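Local coordinates for mRNA interferase toxin YafQ (Escherichia coli, PDB 4MMG), which cleaves ribosome-bound mRNA within lysine codons that precede G or A, blocking translation elongation as the toxic component of a type II toxin-antitoxin system, at residues Val19-Ala22 and Gln23-His26; Lys27-Asn30 and Lys31-Tyr34; His53-Gln56 and Gly57-Gly61; His66-Pro69 and Asp70-Leu73. The protein carries 1 engineered substitution. All coordinates share one frame; numbering follows the deposited sequence.

Three of the four contacts lie at the surface, and interaction 4 is partly buried. Interaction 1 ends helix 13-24 and interaction 2 starts helix 29-40; they follow one another in the chain and touch, chiefly through Met29. Interaction 4, at the hairpin leading into strand 71-77, meets both through Trp71 and binds interaction 2 by the Lys27-Glu68 salt bridge. Interaction 3 stands apart, about 25 Å from interaction 1 between centres, in a loop of the same sheet as interaction 4. Helix-end hydrogen bonds and long charged chains dominate interactions 1 and 2, waters and glycines interaction 3, and a shared carbonyl with aromatic packing interaction 4.

Interaction 1: residues Val19-Ala22 and Gln23-His26; sequences VKLA and QKRH. With SO4 (sulfate ion), chain D.
The backbone N of Arg25 answers to two carbonyls at once, Leu21 O at 2.9 Å and, more weakly, Ala22 O at 3.3 Å. This sharing belongs to the last turn of a helix, where the regular pattern still seen in Gln23 N to Val19 O, at 3.0 Å, gives out. His26 follows with a positive phi of 70° and is the C-prime residue of a Schellman motif: its N bonds to Gln23 O, and Lys27 N reaches back to Ala22 O. Beyond the backbone, Leu21 and Arg25 form the main side-chain pair, one turn apart. Leu21 holds CG anti to its own N (chi1 -174°), which sends its branches across the outstretched Arg25 chain. CD2 then lies over the centre of the guanidinium face, 3.6 Å from Arg25 CZ, while CD1 approaches Arg25 NE at 3.5 Å. Leucine suits the place because it offers broad apolar cover to a flat cation and does not compete for its N-H groups. Those point from the edge to a sulfate ion, probably from the crystallisation liquor. Arg25 NH1 donates to O1 and NH2 to O3 of the sulfate, each at 2.9 Å and nearly straight, and this two-pronged grip fixes the rotation of the group. On another side of the helix the Gln23 CG methylene rests 3.3 Å from Val19 O. The small buried Ala22, with Val19 and Gln23, packs on Met29, so the end of helix 13-24 lies against the start of helix 29-40, and Ala22 also touches Trp71 of strand 71-77.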
loop_
_atom_site.group_PDB
_atom_site.type_symbol
_atom_site.label_atom_id
_atom_site.label_comp_id
_atom_site.label_asym_id
_atom_site.label_seq_id
_atom_site.Cartn_x
_atom_site.Cartn_y
_atom_site.Cartn_z
ATOM N N VAL A 19 2.185 -5.048 -8.685
ATOM C CA VAL A 19 1.119 -4.402 -9.434
ATOM C C VAL A 19 0.845 -5.155 -10.735
ATOM O O VAL A 19 -0.316 -5.385 -11.094
ATOM C CB VAL A 19 1.431 -2.912 -9.699
ATOM C CG1 VAL A 19 0.479 -2.333 -10.741
ATOM C CG2 VAL A 19 1.360 -2.121 -8.403
ATOM N N LYS A 20 1.905 -5.566 -11.429
ATOM C CA LYS A 20 1.730 -6.351 -12.649
ATOM C C LYS A 20 1.004 -7.668 -12.379
ATOM O O LYS A 20 0.144 -8.078 -13.161
ATOM C CB LYS A 20 3.073 -6.608 -13.335
ATOM C CG LYS A 20 3.676 -5.361 -13.959
ATOM C CD LYS A 20 4.955 -5.688 -14.711
ATOM C CE LYS A 20 5.752 -4.429 -15.014
ATOM N NZ LYS A 20 7.214 -4.720 -15.091
ATOM N N LEU A 21 1.329 -8.315 -11.266
ATOM C CA LEU A 21 0.693 -9.585 -10.919
ATOM C C LEU A 21 -0.793 -9.387 -10.601
ATOM O O LEU A 21 -1.635 -10.186 -11.014
ATOM C CB LEU A 21 1.418 -10.234 -9.740
ATOM C CG LEU A 21 0.952 -11.630 -9.344
ATOM C CD1 LEU A 21 1.147 -12.602 -10.496
ATOM C CD2 LEU A 21 1.692 -12.109 -8.102
ATOM N N ALA A 22 -1.119 -8.317 -9.879
ATOM C CA ALA A 22 -2.516 -7.995 -9.579
ATOM C C ALA A 22 -3.300 -7.790 -10.870
ATOM O O ALA A 22 -4.440 -8.252 -11.008
ATOM C CB ALA A 22 -2.601 -6.758 -8.692
ATOM N N GLN A 23 -2.687 -7.093 -11.820
ATOM C CA GLN A 23 -3.322 -6.889 -13.118
ATOM C C GLN A 23 -3.594 -8.218 -13.809
ATOM O O GLN A 23 -4.697 -8.452 -14.309
ATOM C CB GLN A 23 -2.439 -6.017 -14.008
ATOM C CG GLN A 23 -2.396 -4.568 -13.580
ATOM C CD GLN A 23 -1.496 -3.727 -14.468
ATOM O OE1 GLN A 23 -0.269 -3.807 -14.385
ATOM N NE2 GLN A 23 -2.106 -2.919 -15.330
ATOM N N LYS A 24 -2.577 -9.080 -13.831
ATOM C CA LYS A 24 -2.661 -10.397 -14.452
ATOM C C LYS A 24 -3.755 -11.247 -13.816
ATOM O O LYS A 24 -4.434 -12.021 -14.502
ATOM C CB LYS A 24 -1.307 -11.102 -14.333
ATOM C CG LYS A 24 -1.230 -12.439 -15.057
ATOM C CD LYS A 24 0.107 -13.109 -14.815
ATOM C CE LYS A 24 0.246 -14.373 -15.644
ATOM N NZ LYS A 24 1.414 -15.179 -15.200
ATOM N N ARG A 25 -3.932 -11.104 -12.505
ATOM C CA ARG A 25 -4.918 -11.905 -11.783
ATOM C C ARG A 25 -6.310 -11.274 -11.755
ATOM O O ARG A 25 -7.195 -11.756 -11.049
ATOM C CB ARG A 25 -4.416 -12.213 -10.369
ATOM C CG ARG A 25 -3.193 -13.105 -10.376
ATOM C CD ARG A 25 -2.692 -13.471 -8.990
ATOM N NE ARG A 25 -1.541 -14.374 -9.076
ATOM C CZ ARG A 25 -0.797 -14.743 -8.039
ATOM N NH1 ARG A 25 -1.084 -14.296 -6.824
ATOM N NH2 ARG A 25 0.231 -15.565 -8.219
ATOM N N HIS A 26 -6.482 -10.207 -12.537
ATOM C CA HIS A 26 -7.774 -9.568 -12.780
ATOM C C HIS A 26 -8.333 -8.831 -11.574
ATOM O O HIS A 26 -9.546 -8.696 -11.423
ATOM C CB HIS A 26 -8.793 -10.568 -13.349
ATOM C CG HIS A 26 -8.265 -11.359 -14.503
ATOM N ND1 HIS A 26 -7.713 -10.765 -15.618
ATOM C CD2 HIS A 26 -8.184 -12.695 -14.708
ATOM C CE1 HIS A 26 -7.324 -11.702 -16.465
ATOM N NE2 HIS A 26 -7.593 -12.882 -15.934
HETATM S S SO4 D . 1.675 -15.360 -4.596
HETATM O O1 SO4 D . 0.417 -14.618 -4.389
HETATM O O2 SO4 D . 1.995 -16.109 -3.386
HETATM O O3 SO4 D . 1.493 -16.296 -5.702
HETATM O O4 SO4 D . 2.775 -14.449 -4.898
#

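Interaction 2: residues Lys27-Asn30 and Lys31-Tyr34; sequences KDMN and KLKY
Backbone hydrogen bonds join Met29 and Asn30 to the next turn of the helix: Lys33 N donates to Met29 O, and Tyr34 N to Asn30 O, each at 2.9 Å. At the very start of the helix Lys31 N reaches Asp28 O at 3.0 Å from well above the carbonyl plane, a three-residue step. Asp28 caps helix 29-40: with CG anti to the backbone N (chi1 -176°) the carboxylate is turned toward the first turn, where OD1 takes a weak bond of 3.2 Å from Asn30 N. Aspartate fits here because a short acidic side chain can reach back to a backbone N-H of the first turn, which has no preceding helical carbonyl to pair with, and its negative charge probably suits the helix dipole. Among the charged chains, the Lys31 methylenes cross the Asp28 side chain at about a right angle, with CG 3.6 Å from OD2; Lys31 NZ stays 4.8 Å from Asp28 OD2, too far for a salt bridge, and forms a long, weak ion pair with Glu68. Lys33 runs extended past the Met29 carbonyl. Its NZ donates to a water at 2.7 Å, and the same water donates to Asn30 OD1, bridging the two polar chains. The apolar pair is Met29 and Leu32, which lie side by side, Met29 CE to Leu32 CD2 4.2 Å. Bends at chi2 and chi3 fold the Met29 thioether toward helix 13-24, while Leu32 meets Trp71 and Val67.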
loop_
_atom_site.group_PDB
_atom_site.type_symbol
_atom_site.label_atom_id
_atom_site.label_comp_id
_atom_site.label_asym_id
_atom_site.label_seq_id
_atom_site.Cartn_x
_atom_site.Cartn_y
_atom_site.Cartn_z
ATOM N N LYS A 27 -7.445 -8.323 -10.721
ATOM C CA LYS A 27 -7.904 -7.458 -9.639
ATOM C C LYS A 27 -8.441 -6.136 -10.199
ATOM O O LYS A 27 -8.033 -5.689 -11.282
ATOM C CB LYS A 27 -6.777 -7.183 -8.635
ATOM C CG LYS A 27 -6.145 -8.432 -8.017
ATOM C CD LYS A 27 -7.170 -9.310 -7.302
ATOM C CE LYS A 27 -7.818 -8.562 -6.166
ATOM N NZ LYS A 27 -8.697 -9.451 -5.352
ATOM N N ASP A 28 -9.351 -5.517 -9.457
ATOM C CA ASP A 28 -9.893 -4.214 -9.840
ATOM C C ASP A 28 -8.874 -3.123 -9.524
ATOM O O ASP A 28 -8.818 -2.603 -8.401
ATOM C CB ASP A 28 -11.196 -3.959 -9.085
ATOM C CG ASP A 28 -11.868 -2.666 -9.492
ATOM O OD1 ASP A 28 -11.258 -1.869 -10.233
ATOM O OD2 ASP A 28 -13.020 -2.448 -9.052
ATOM N N MET A 29 -8.075 -2.760 -10.522
ATOM C CA MET A 29 -6.939 -1.882 -10.285
ATOM C C MET A 29 -7.365 -0.475 -9.885
ATOM O O MET A 29 -6.625 0.233 -9.190
ATOM C CB MET A 29 -6.004 -1.866 -11.498
ATOM C CG MET A 29 -5.496 -3.250 -11.893
ATOM S SD MET A 29 -4.703 -4.141 -10.547
ATOM C CE MET A 29 -3.228 -3.149 -10.295
ATOM N N ASN A 30 -8.565 -0.077 -10.292
ATOM C CA ASN A 30 -9.076 1.219 -9.875
ATOM C C ASN A 30 -9.168 1.358 -8.353
ATOM O O ASN A 30 -8.975 2.449 -7.822
ATOM C CB ASN A 30 -10.430 1.524 -10.531
ATOM C CG ASN A 30 -10.293 1.949 -11.985
ATOM O OD1 ASN A 30 -9.222 2.352 -12.429
ATOM N ND2 ASN A 30 -11.391 1.869 -12.729
ATOM N N LYS A 31 -9.422 0.259 -7.645
ATOM C CA LYS A 31 -9.503 0.324 -6.186
ATOM C C LYS A 31 -8.141 0.631 -5.569
ATOM O O LYS A 31 -8.030 1.401 -4.615
ATOM C CB LYS A 31 -10.060 -0.978 -5.609
ATOM C CG LYS A 31 -11.509 -1.267 -5.984
ATOM C CD LYS A 31 -12.022 -2.461 -5.188
ATOM C CE LYS A 31 -13.493 -2.728 -5.442
ATOM N NZ LYS A 31 -13.999 -3.785 -4.515
ATOM N N LEU A 32 -7.092 0.033 -6.122
ATOM C CA LEU A 32 -5.753 0.293 -5.619
ATOM C C LEU A 32 -5.331 1.715 -5.981
ATOM O O LEU A 32 -4.741 2.428 -5.163
ATOM C CB LEU A 32 -4.763 -0.716 -6.196
ATOM C CG LEU A 32 -3.297 -0.465 -5.840
ATOM C CD1 LEU A 32 -3.088 -0.587 -4.342
ATOM C CD2 LEU A 32 -2.382 -1.405 -6.607
ATOM N N LYS A 33 -5.642 2.128 -7.207
ATOM C CA LYS A 33 -5.300 3.474 -7.657
ATOM C C LYS A 33 -5.959 4.544 -6.780
ATOM O O LYS A 33 -5.321 5.545 -6.442
ATOM C CB LYS A 33 -5.674 3.660 -9.129
ATOM C CG LYS A 33 -4.792 2.829 -10.067
ATOM C CD LYS A 33 -5.298 2.850 -11.499
ATOM C CE LYS A 33 -4.439 1.945 -12.370
ATOM N NZ LYS A 33 -4.927 1.859 -13.772
ATOM N N TYR A 34 -7.209 4.320 -6.384
ATOM C CA TYR A 34 -7.907 5.312 -5.570
ATOM C C TYR A 34 -7.214 5.495 -4.221
ATOM O O TYR A 34 -6.986 6.620 -3.768
ATOM C CB TYR A 34 -9.382 4.947 -5.399
ATOM C CG TYR A 34 -10.191 6.072 -4.806
ATOM C CD1 TYR A 34 -10.564 7.153 -5.588
ATOM C CD2 TYR A 34 -10.555 6.069 -3.463
ATOM C CE1 TYR A 34 -11.294 8.200 -5.062
ATOM C CE2 TYR A 34 -11.292 7.118 -2.920
ATOM C CZ TYR A 34 -11.654 8.180 -3.733
ATOM O OH TYR A 34 -12.380 9.241 -3.237
HETATM O O HOH W 1 -7.429 0.849 -13.732
#

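Interaction 3: residues His53-Gln56 and Gly57-Gly61; sequences HPLQ and GSWKG
Leu55 and Trp59 lie side by side and point the same way, Leu55 CD1 resting 3.7 Å from Trp59 CB. Nearer the surface, the side chain of Gln56 crosses that of Lys60; its bend at chi2 (-62°) brings OE1 to 3.7 Å from Lys60 CG, so the amide meets the aliphatic part of the lysine. The backbone sets this spacing: Trp59 N donates to Gln56 O at 3.2 Å, approaching from above the carbonyl plane, and Lys60 N to Gly57 O at 3.0 Å. These bonds close two overlapping beta turns, the first of type II′ and the second of type I, in the loop that joins strand 53-54 to its antiparallel neighbour 63-66. Gly57 carries the positive phi of 62° that the type II′ corner requires, a conformation favouring glycine. Gly61 too has a positive phi, 96°, and its backbone angles would press a side chain against the carbonyl before it. Lys60 CA makes a C-H...O contact with Leu55 O. Two waters complete the frame: one bridges Leu55 O, at 2.7 Å, to Gly61 N, and another links Gln56 OE1 to Gly57 N. Farther out, Trp59 NE1 donates to Leu93 O and its ring meets Tyr62 edge-to-face, while the buried Leu55 and the partly exposed Trp59 both pack on Ile74.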
loop_
_atom_site.group_PDB
_atom_site.type_symbol
_atom_site.label_atom_id
_atom_site.label_comp_id
_atom_site.label_asym_id
_atom_site.label_seq_id
_atom_site.Cartn_x
_atom_site.Cartn_y
_atom_site.Cartn_z
ATOM N N HIS A 53 -3.461 0.603 9.521
ATOM C CA HIS A 53 -2.768 0.437 10.798
ATOM C C HIS A 53 -1.285 0.151 10.615
ATOM O O HIS A 53 -0.866 -0.342 9.560
ATOM C CB HIS A 53 -3.423 -0.682 11.625
ATOM C CG HIS A 53 -3.250 -2.050 11.049
ATOM N ND1 HIS A 53 -4.161 -2.615 10.185
ATOM C CD2 HIS A 53 -2.279 -2.977 11.231
ATOM C CE1 HIS A 53 -3.757 -3.832 9.856
ATOM N NE2 HIS A 53 -2.615 -4.072 10.474
ATOM N N PRO A 54 -0.476 0.457 11.644
ATOM C CA PRO A 54 0.959 0.167 11.564
ATOM C C PRO A 54 1.245 -1.325 11.694
ATOM O O PRO A 54 0.434 -2.083 12.239
ATOM C CB PRO A 54 1.535 0.928 12.763
ATOM C CG PRO A 54 0.404 1.011 13.737
ATOM C CD PRO A 54 -0.823 1.184 12.879
ATOM N N LEU A 55 2.391 -1.742 11.166
ATOM C CA LEU A 55 2.816 -3.132 11.221
ATOM C C LEU A 55 4.019 -3.311 12.147
ATOM O O LEU A 55 4.749 -2.354 12.445
ATOM C CB LEU A 55 3.188 -3.615 9.822
ATOM C CG LEU A 55 2.045 -3.731 8.822
ATOM C CD1 LEU A 55 2.582 -3.986 7.431
ATOM C CD2 LEU A 55 1.126 -4.867 9.238
ATOM N N GLN A 56 4.229 -4.552 12.576
ATOM C CA GLN A 56 5.378 -4.912 13.412
ATOM C C GLN A 56 6.155 -6.068 12.802
ATOM O O GLN A 56 5.924 -6.437 11.651
ATOM C CB GLN A 56 4.914 -5.270 14.825
ATOM C CG GLN A 56 4.308 -4.093 15.596
ATOM C CD GLN A 56 5.294 -2.955 15.820
ATOM O OE1 GLN A 56 6.513 -3.144 15.784
ATOM N NE2 GLN A 56 4.764 -1.759 16.051
ATOM N N GLY A 57 7.071 -6.649 13.575
ATOM C CA GLY A 57 7.880 -7.744 13.068
ATOM C C GLY A 57 8.737 -7.303 11.898
ATOM O O GLY A 57 9.291 -6.203 11.915
ATOM N N SER A 58 8.822 -8.144 10.869
ATOM C CA SER A 58 9.631 -7.841 9.695
ATOM C C SER A 58 9.160 -6.577 8.972
ATOM O O SER A 58 9.913 -5.993 8.193
ATOM C CB SER A 58 9.627 -9.016 8.715
ATOM O OG SER A 58 10.161 -10.198 9.298
ATOM N N TRP A 59 7.918 -6.167 9.222
ATOM C CA TRP A 59 7.361 -4.985 8.561
ATOM C C TRP A 59 7.291 -3.762 9.469
ATOM O O TRP A 59 6.582 -2.795 9.175
ATOM C CB TRP A 59 5.984 -5.287 7.974
ATOM C CG TRP A 59 6.003 -6.187 6.769
ATOM C CD1 TRP A 59 5.436 -7.428 6.658
ATOM C CD2 TRP A 59 6.605 -5.904 5.506
ATOM N NE1 TRP A 59 5.654 -7.933 5.396
ATOM C CE2 TRP A 59 6.372 -7.017 4.672
ATOM C CE3 TRP A 59 7.317 -4.817 4.995
ATOM C CZ2 TRP A 59 6.833 -7.071 3.356
ATOM C CZ3 TRP A 59 7.781 -4.878 3.691
ATOM C CH2 TRP A 59 7.532 -5.991 2.887
ATOM N N LYS A 60 8.034 -3.792 10.568
ATOM C CA LYS A 60 8.112 -2.642 11.464
ATOM C C LYS A 60 8.498 -1.380 10.688
ATOM O O LYS A 60 9.382 -1.424 9.832
ATOM C CB LYS A 60 9.132 -2.920 12.574
ATOM C CG LYS A 60 9.255 -1.816 13.613
ATOM C CD LYS A 60 10.289 -2.202 14.668
ATOM C CE LYS A 60 10.774 -1.001 15.467
ATOM N NZ LYS A 60 9.764 -0.515 16.447
ATOM N N GLY A 61 7.803 -0.277 10.959
ATOM C CA GLY A 61 8.044 0.973 10.257
ATOM C C GLY A 61 7.104 1.203 9.082
ATOM O O GLY A 61 7.016 2.321 8.564
HETATM O O HOH W 2 5.651 0.173 12.906
HETATM O O HOH W 3 8.198 -5.202 16.087
#

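Interaction 4: residues His66-Pro69 and Asp70-Leu73; sequences HVEP and DWIL
Val67 CG1 and Trp71 CG both stand opposite their backbone nitrogens (chi1 -173° and -175°), and this directs the methyl onto one face of the indole. CG1 lies 4.0 Å from the centroid of the Trp71 six-membered ring, a CH-pi contact displaced toward the rim. Glu68 takes the edge instead: its CD is 3.5 Å from Trp71 CE3, and the carboxylate stands at 85° to the ring plane. The carboxylate meets the weakly positive C-H rim of the ring, and its OE1 also has a salt bridge to Lys27, whose side chain touches the ring as well. Trp71 O is gripped twice. Val67 N reaches it at 2.7 Å, nearly in line with the carbonyl bond though its N-H is bent away from the oxygen, while Glu68 N comes to a lone pair in the carbonyl plane at 3.2 Å, with a nearly straight N-H...O. Trp71 N returns the bond to Glu68 O at 3.1 Å, donating from above its plane. Pro69 and Asp70 form the two-residue turn between these strand ends, and proline's restricted phi suits the first corner. Asp70 OD1 accepts from the backbone N of Gln90, an engineered residue at the position inferred to be the proton donor. Val67 and Glu68, both facing Trp71, make a classic beta bulge, here at the turn of an antiparallel hairpin between strands 63-66 and 71-77, beside the inferred active site of this RelE-family toxin.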
loop_
_atom_site.group_PDB
_atom_site.type_symbol
_atom_site.label_atom_id
_atom_site.label_comp_id
_atom_site.label_asym_id
_atom_site.label_seq_id
_atom_site.Cartn_x
_atom_site.Cartn_y
_atom_site.Cartn_z
ATOM N N HIS A 66 -6.171 -2.201 3.781
ATOM C CA HIS A 66 -6.872 -3.220 3.010
ATOM C C HIS A 66 -7.589 -2.595 1.824
ATOM O O HIS A 66 -8.493 -1.772 2.006
ATOM C CB HIS A 66 -7.895 -3.951 3.885
ATOM C CG HIS A 66 -7.329 -5.092 4.672
ATOM N ND1 HIS A 66 -6.496 -4.913 5.758
ATOM C CD2 HIS A 66 -7.500 -6.431 4.546
ATOM C CE1 HIS A 66 -6.182 -6.092 6.266
ATOM N NE2 HIS A 66 -6.771 -7.029 5.546
ATOM N N VAL A 67 -7.175 -2.956 0.612
ATOM C CA VAL A 67 -7.927 -2.577 -0.582
ATOM C C VAL A 67 -9.220 -3.401 -0.630
ATOM O O VAL A 67 -10.284 -2.894 -0.991
ATOM C CB VAL A 67 -7.086 -2.795 -1.863
ATOM C CG1 VAL A 67 -7.825 -2.239 -3.087
ATOM C CG2 VAL A 67 -5.711 -2.154 -1.713
ATOM N N GLU A 68 -9.100 -4.675 -0.268
ATOM C CA GLU A 68 -10.214 -5.631 -0.198
ATOM C C GLU A 68 -9.881 -6.573 0.960
ATOM O O GLU A 68 -8.784 -6.499 1.505
ATOM C CB GLU A 68 -10.314 -6.417 -1.507
ATOM C CG GLU A 68 -10.613 -5.554 -2.713
ATOM C CD GLU A 68 -10.579 -6.321 -4.016
ATOM O OE1 GLU A 68 -10.244 -7.533 -4.008
ATOM O OE2 GLU A 68 -10.890 -5.698 -5.055
ATOM N N PRO A 69 -10.815 -7.465 1.354
ATOM C CA PRO A 69 -10.486 -8.294 2.522
ATOM C C PRO A 69 -9.193 -9.108 2.389
ATOM O O PRO A 69 -8.513 -9.320 3.394
ATOM C CB PRO A 69 -11.698 -9.218 2.633
ATOM C CG PRO A 69 -12.820 -8.375 2.138
ATOM C CD PRO A 69 -12.233 -7.609 0.972
ATOM N N ASP A 70 -8.853 -9.546 1.182
ATOM C CA ASP A 70 -7.582 -10.247 0.980
ATOM C C ASP A 70 -6.735 -9.579 -0.097
ATOM O O ASP A 70 -6.061 -10.249 -0.883
ATOM C CB ASP A 70 -7.810 -11.731 0.662
ATOM C CG ASP A 70 -6.534 -12.565 0.763
ATOM O OD1 ASP A 70 -5.668 -12.254 1.619
ATOM O OD2 ASP A 70 -6.390 -13.536 -0.016
ATOM N N TRP A 71 -6.755 -8.251 -0.118
ATOM C CA TRP A 71 -5.843 -7.491 -0.962
ATOM C C TRP A 71 -5.316 -6.342 -0.128
ATOM O O TRP A 71 -6.060 -5.418 0.214
ATOM C CB TRP A 71 -6.565 -6.961 -2.195
ATOM C CG TRP A 71 -5.677 -6.255 -3.195
ATOM C CD1 TRP A 71 -4.313 -6.158 -3.174
ATOM C CD2 TRP A 71 -6.108 -5.565 -4.377
ATOM N NE1 TRP A 71 -3.868 -5.452 -4.276
ATOM C CE2 TRP A 71 -4.953 -5.077 -5.026
ATOM C CE3 TRP A 71 -7.360 -5.315 -4.950
ATOM C CZ2 TRP A 71 -5.018 -4.348 -6.213
ATOM C CZ3 TRP A 71 -7.423 -4.585 -6.131
ATOM C CH2 TRP A 71 -6.258 -4.114 -6.750
ATOM N N ILE A 72 -4.031 -6.426 0.206
ATOM C CA ILE A 72 -3.362 -5.515 1.127
ATOM C C ILE A 72 -2.398 -4.622 0.371
ATOM O O ILE A 72 -1.767 -5.069 -0.594
ATOM C CB ILE A 72 -2.505 -6.319 2.117
ATOM C CG1 ILE A 72 -3.329 -7.401 2.789
ATOM C CG2 ILE A 72 -1.843 -5.399 3.155
ATOM C CD1 ILE A 72 -4.298 -6.837 3.694
ATOM N N LEU A 73 -2.276 -3.377 0.824
ATOM C CA LEU A 73 -1.190 -2.490 0.425
ATOM C C LEU A 73 -0.295 -2.259 1.635
ATOM O O LEU A 73 -0.780 -1.830 2.687
ATOM C CB LEU A 73 -1.735 -1.152 -0.061
ATOM C CG LEU A 73 -0.660 -0.074 -0.259
ATOM C CD1 LEU A 73 0.231 -0.429 -1.428
ATOM C CD2 LEU A 73 -1.260 1.318 -0.454
HETATM O O HOH W 4 -6.819 -11.946 4.245
#